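Local coordinates for protein S12 family peptidase (Streptomyces sp. 82F2, PDB 3WWX) that probably hydrolyses amide bonds of substrates with D-configured residues, as a D-stereospecific amidohydrolase of the serine beta-lactamase-like S12 peptidase family, at residues A[14-28]-A[36-49]. Numbering follows the deposited sequence.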
loop_
_atom_site.group_PDB
_atom_site.type_symbol
_atom_site.label_atom_id
_atom_site.label_comp_id
_atom_site.label_asym_id
_atom_site.label_seq_id
_atom_site.Cartn_x
_atom_site.Cartn_y
_atom_site.Cartn_z
ATOM N N LEU A 14 -9.829 -5.629 17.715
ATOM C CA LEU A 14 -9.755 -4.170 17.752
ATOM C C LEU A 14 -9.525 -3.694 19.184
ATOM O O LEU A 14 -8.710 -2.791 19.430
ATOM C CB LEU A 14 -11.029 -3.534 17.215
ATOM C CG LEU A 14 -11.375 -3.801 15.740
ATOM C CD1 LEU A 14 -12.656 -3.123 15.358
ATOM C CD2 LEU A 14 -10.230 -3.354 14.829
ATOM N N GLU A 15 -10.263 -4.287 20.127
ATOM C CA GLU A 15 -10.073 -3.938 21.530
ATOM C C GLU A 15 -8.653 -4.255 22.010
ATOM O O GLU A 15 -8.055 -3.484 22.770
ATOM C CB GLU A 15 -11.093 -4.663 22.406
ATOM C CG GLU A 15 -12.537 -4.356 22.090
ATOM C CD GLU A 15 -12.965 -2.959 22.445
ATOM O OE1 GLU A 15 -12.157 -2.212 23.043
ATOM O OE2 GLU A 15 -14.126 -2.601 22.125
ATOM N N ALA A 16 -8.079 -5.364 21.558
ATOM C CA ALA A 16 -6.694 -5.674 21.905
ATOM C C ALA A 16 -5.697 -4.629 21.391
ATOM O O ALA A 16 -4.716 -4.299 22.062
ATOM C CB ALA A 16 -6.310 -7.048 21.416
ATOM N N ALA A 17 -5.933 -4.130 20.181
ATOM C CA ALA A 17 -5.071 -3.095 19.627
ATOM C C ALA A 17 -5.107 -1.838 20.491
ATOM O O ALA A 17 -4.073 -1.237 20.773
ATOM C CB ALA A 17 -5.525 -2.779 18.204
ATOM N N VAL A 18 -6.306 -1.459 20.897
ATOM C CA VAL A 18 -6.484 -0.289 21.749
ATOM C C VAL A 18 -5.813 -0.526 23.107
ATOM O O VAL A 18 -5.125 0.352 23.622
ATOM C CB VAL A 18 -7.970 0.077 21.893
ATOM C CG1 VAL A 18 -8.193 1.126 22.973
ATOM C CG2 VAL A 18 -8.507 0.613 20.584
ATOM N N ALA A 19 -5.972 -1.720 23.669
ATOM C CA ALA A 19 -5.247 -2.046 24.909
ATOM C C ALA A 19 -3.721 -1.954 24.762
ATOM O O ALA A 19 -3.012 -1.685 25.743
ATOM C CB ALA A 19 -5.637 -3.427 25.394
ATOM N N ASP A 20 -3.213 -2.183 23.550
ATOM C CA ASP A 20 -1.782 -2.151 23.252
ATOM C C ASP A 20 -1.268 -0.724 23.042
ATOM O O ASP A 20 -0.067 -0.514 22.891
ATOM C CB ASP A 20 -1.490 -2.976 21.985
ATOM C CG ASP A 20 -0.021 -3.290 21.807
ATOM O OD1 ASP A 20 0.614 -3.739 22.793
ATOM O OD2 ASP A 20 0.510 -3.100 20.684
ATOM N N GLY A 21 -2.191 0.238 22.997
ATOM C CA GLY A 21 -1.828 1.641 22.859
ATOM C C GLY A 21 -2.409 2.373 21.661
ATOM O O GLY A 21 -2.194 3.574 21.538
ATOM N N VAL A 22 -3.130 1.685 20.781
ATOM C CA VAL A 22 -3.786 2.389 19.679
ATOM C C VAL A 22 -4.910 3.286 20.208
ATOM O O VAL A 22 -5.842 2.799 20.852
ATOM C CB VAL A 22 -4.368 1.398 18.638
ATOM C CG1 VAL A 22 -5.177 2.131 17.561
ATOM C CG2 VAL A 22 -3.255 0.606 17.995
ATOM N N PRO A 23 -4.867 4.600 19.916
ATOM C CA PRO A 23 -5.971 5.432 20.418
ATOM C C PRO A 23 -7.345 5.081 19.853
ATOM O O PRO A 23 -8.340 5.120 20.574
ATOM C CB PRO A 23 -5.535 6.855 20.025
ATOM C CG PRO A 23 -4.034 6.787 20.075
ATOM C CD PRO A 23 -3.734 5.424 19.465
ATOM N N GLY A 24 -7.414 4.742 18.568
ATOM C CA GLY A 24 -8.663 4.383 17.946
ATOM C C GLY A 24 -8.450 3.404 16.802
ATOM O O GLY A 24 -7.621 3.645 15.915
ATOM N N ALA A 25 -9.198 2.304 16.834
ATOM C CA ALA A 25 -9.113 1.241 15.843
ATOM C C ALA A 25 -10.451 1.089 15.150
ATOM O O ALA A 25 -11.507 1.170 15.773
ATOM C CB ALA A 25 -8.725 -0.065 16.523
ATOM N N VAL A 26 -10.419 0.876 13.840
ATOM C CA VAL A 26 -11.633 0.634 13.065
ATOM C C VAL A 26 -11.405 -0.504 12.083
ATOM O O VAL A 26 -10.302 -0.664 11.548
ATOM C CB VAL A 26 -12.081 1.907 12.286
ATOM C CG1 VAL A 26 -10.947 2.461 11.419
ATOM C CG2 VAL A 26 -13.322 1.655 11.448
ATOM N N ALA A 27 -12.447 -1.299 11.847
ATOM C CA ALA A 27 -12.430 -2.291 10.775
ATOM C C ALA A 27 -13.830 -2.484 10.256
ATOM O O ALA A 27 -14.820 -2.201 10.948
ATOM C CB ALA A 27 -11.850 -3.624 11.246
ATOM N N GLN A 28 -13.904 -2.893 8.997
ATOM C CA GLN A 28 -15.136 -3.383 8.418
ATOM C C GLN A 28 -14.842 -4.695 7.736
ATOM O O GLN A 28 -13.721 -4.936 7.294
ATOM C CB GLN A 28 -15.717 -2.403 7.412
ATOM C CG GLN A 28 -16.211 -1.098 8.014
ATOM C CD GLN A 28 -16.754 -0.148 6.961
ATOM O OE1 GLN A 28 -17.196 -0.581 5.889
ATOM N NE2 GLN A 28 -16.726 1.152 7.244
ATOM N N TRP A 36 -20.166 -5.692 8.128
ATOM C CA TRP A 36 -20.035 -5.389 9.550
ATOM C C TRP A 36 -19.047 -4.246 9.750
ATOM O O TRP A 36 -18.062 -4.155 9.020
ATOM C CB TRP A 36 -19.500 -6.612 10.278
ATOM C CG TRP A 36 -18.972 -6.360 11.670
ATOM C CD1 TRP A 36 -19.697 -6.336 12.835
ATOM C CD2 TRP A 36 -17.610 -6.128 12.049
ATOM N NE1 TRP A 36 -18.875 -6.096 13.899
ATOM C CE2 TRP A 36 -17.583 -5.976 13.452
ATOM C CE3 TRP A 36 -16.404 -6.041 11.341
ATOM C CZ2 TRP A 36 -16.413 -5.731 14.151
ATOM C CZ3 TRP A 36 -15.242 -5.797 12.042
ATOM C CH2 TRP A 36 -15.252 -5.646 13.431
ATOM N N THR A 37 -19.313 -3.395 10.743
ATOM C CA THR A 37 -18.437 -2.284 11.095
ATOM C C THR A 37 -18.150 -2.344 12.586
ATOM O O THR A 37 -19.062 -2.502 13.414
ATOM C CB THR A 37 -19.082 -0.936 10.763
ATOM O OG1 THR A 37 -19.333 -0.823 9.360
ATOM C CG2 THR A 37 -18.174 0.226 11.199
ATOM N N GLY A 38 -16.881 -2.226 12.939
ATOM C CA GLY A 38 -16.463 -2.243 14.323
ATOM C C GLY A 38 -15.470 -1.147 14.642
ATOM O O GLY A 38 -14.650 -0.765 13.799
ATOM N N THR A 39 -15.543 -0.635 15.869
ATOM C CA THR A 39 -14.595 0.339 16.377
ATOM C C THR A 39 -14.217 0.009 17.801
ATOM O O THR A 39 -15.014 -0.609 18.529
ATOM C CB THR A 39 -15.174 1.770 16.366
ATOM O OG1 THR A 39 -16.414 1.787 17.088
ATOM C CG2 THR A 39 -15.426 2.248 14.955
ATOM N N ALA A 40 -13.031 0.438 18.201
ATOM C CA ALA A 40 -12.617 0.422 19.599
ATOM C C ALA A 40 -11.821 1.687 19.889
ATOM O O ALA A 40 -11.216 2.287 18.983
ATOM C CB ALA A 40 -11.811 -0.809 19.918
ATOM N N GLY A 41 -11.810 2.110 21.151
ATOM C CA GLY A 41 -11.179 3.363 21.512
ATOM C C GLY A 41 -11.953 4.538 20.954
ATOM O O GLY A 41 -13.177 4.507 20.821
ATOM N N GLU A 42 -11.223 5.582 20.577
ATOM C CA GLU A 42 -11.812 6.783 20.026
ATOM C C GLU A 42 -11.720 6.764 18.502
ATOM O O GLU A 42 -10.698 7.113 17.916
ATOM C CB GLU A 42 -11.124 8.019 20.608
ATOM C CG GLU A 42 -11.463 8.255 22.088
ATOM C CD GLU A 42 -12.947 8.491 22.310
ATOM O OE1 GLU A 42 -13.471 9.488 21.762
ATOM O OE2 GLU A 42 -13.591 7.663 23.010
ATOM N N ARG A 43 -12.807 6.348 17.870
ATOM C CA ARG A 43 -12.781 6.092 16.439
ATOM C C ARG A 43 -14.177 5.956 15.897
ATOM O O ARG A 43 -15.071 5.459 16.609
ATOM C CB ARG A 43 -11.999 4.809 16.155
ATOM C CG ARG A 43 -11.355 4.792 14.781
ATOM C CD ARG A 43 -10.173 5.764 14.698
ATOM N NE ARG A 43 -9.861 6.052 13.282
ATOM C CZ ARG A 43 -8.932 5.429 12.557
ATOM N NH1 ARG A 43 -8.163 4.497 13.073
ATOM N NH2 ARG A 43 -8.766 5.754 11.277
ATOM N N GLY A 44 -14.376 6.394 14.656
ATOM C CA GLY A 44 -15.640 6.244 13.949
ATOM C C GLY A 44 -15.559 5.164 12.874
ATOM O O GLY A 44 -14.518 4.986 12.238
ATOM N N GLY A 45 -16.650 4.443 12.664
ATOM C CA GLY A 45 -16.616 3.291 11.775
ATOM C C GLY A 45 -16.394 3.656 10.320
ATOM O O GLY A 45 -15.896 2.840 9.558
ATOM N N ASP A 46 -16.771 4.871 9.937
ATOM C CA ASP A 46 -16.594 5.370 8.575
ATOM C C ASP A 46 -15.366 6.286 8.432
ATOM O O ASP A 46 -15.219 6.996 7.424
ATOM C CB ASP A 46 -17.855 6.099 8.138
ATOM C CG ASP A 46 -19.064 5.167 8.076
ATOM O OD1 ASP A 46 -18.957 4.066 7.497
ATOM O OD2 ASP A 46 -20.123 5.539 8.635
ATOM N N ASP A 47 -14.486 6.258 9.425
ATOM C CA ASP A 47 -13.287 7.109 9.378
ATOM C C ASP A 47 -12.470 6.843 8.120
ATOM O O ASP A 47 -12.247 5.681 7.707
ATOM C CB ASP A 47 -12.386 6.942 10.599
ATOM C CG ASP A 47 -12.912 7.657 11.847
ATOM O OD1 ASP A 47 -13.973 8.321 11.761
ATOM O OD2 ASP A 47 -12.253 7.516 12.897
ATOM N N ARG A 48 -12.009 7.938 7.540
ATOM C CA ARG A 48 -11.106 7.900 6.400
ATOM C C ARG A 48 -9.690 8.025 6.925
ATOM O O ARG A 48 -9.437 8.717 7.917
ATOM C CB ARG A 48 -11.461 9.033 5.428
ATOM C CG ARG A 48 -12.889 8.871 4.877
ATOM C CD ARG A 48 -13.376 9.940 3.888
ATOM N NE ARG A 48 -14.771 9.665 3.563
ATOM C CZ ARG A 48 -15.512 10.330 2.677
ATOM N NH1 ARG A 48 -15.011 11.314 1.984
ATOM N NH2 ARG A 48 -16.774 9.979 2.480
ATOM N N TYR A 49 -8.760 7.369 6.252
ATOM C CA TYR A 49 -7.385 7.301 6.713
ATOM C C TYR A 49 -6.434 7.156 5.543
ATOM O O TYR A 49 -6.815 6.752 4.434
ATOM C CB TYR A 49 -7.210 6.146 7.716
ATOM C CG TYR A 49 -7.867 4.827 7.326
ATOM C CD1 TYR A 49 -9.158 4.536 7.711
ATOM C CD2 TYR A 49 -7.189 3.877 6.590
ATOM C CE1 TYR A 49 -9.755 3.329 7.390
ATOM C CE2 TYR A 49 -7.788 2.669 6.239
ATOM C CZ TYR A 49 -9.068 2.398 6.651
ATOM O OH TYR A 49 -9.660 1.179 6.339
HETATM O O HOH W 1 -13.087 0.461 23.128
HETATM O O HOH W 2 -17.487 3.406 5.428
#
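The antiparallel hairpin of strands 24-31 and 36-41 forms one margin of the large sheet of this beta-lactamase-type fold, with helix 8-19 packed on one face and the turn after the hairpin folded over the other. A25 pairs with A40 and A27 with G38 through two backbone bonds each, and E42 N extends the ladder to P23 O (2.9 Å). On the helix face, the CB of A40 fits among L14, E15 and V18, with V18 CG2 3.7 Å away. CD1 of L14 rests near the G38 carbonyl and reaches W36 CH2. W36, its CG anti to the backbone N (chi1 165°), swings its ring back past A27 and over G38 N. A water joins E15 OE1 to G41 N.

Across the sheet, V26 CG1 lies over the centre of the R43 guanidinium, 3.7 Å above its plane, and the two side chains cross at about a right angle. Both acceptors at its edge lie near the guanidinium plane: NH1 gives a bond to G24 O (3.0 Å), reaching it from above the carbonyl plane, while NE forms a salt bridge with the anti lone pair of D47 OD2 (2.8 Å). That oxygen also accepts from G44 N, across the type I turn that the D47 N to G44 O bond closes, and bonds the hydroxyl of S209. Q28, extended beyond CG, sends NE2 to G45 O (3.0 Å), which lies in its amide plane; its OE1 bonds R35.

Strand 320-326 continues the sheet beside 24-31, N325 meeting R43 NH2, while helix 244-255 packs against Q28 and Y49.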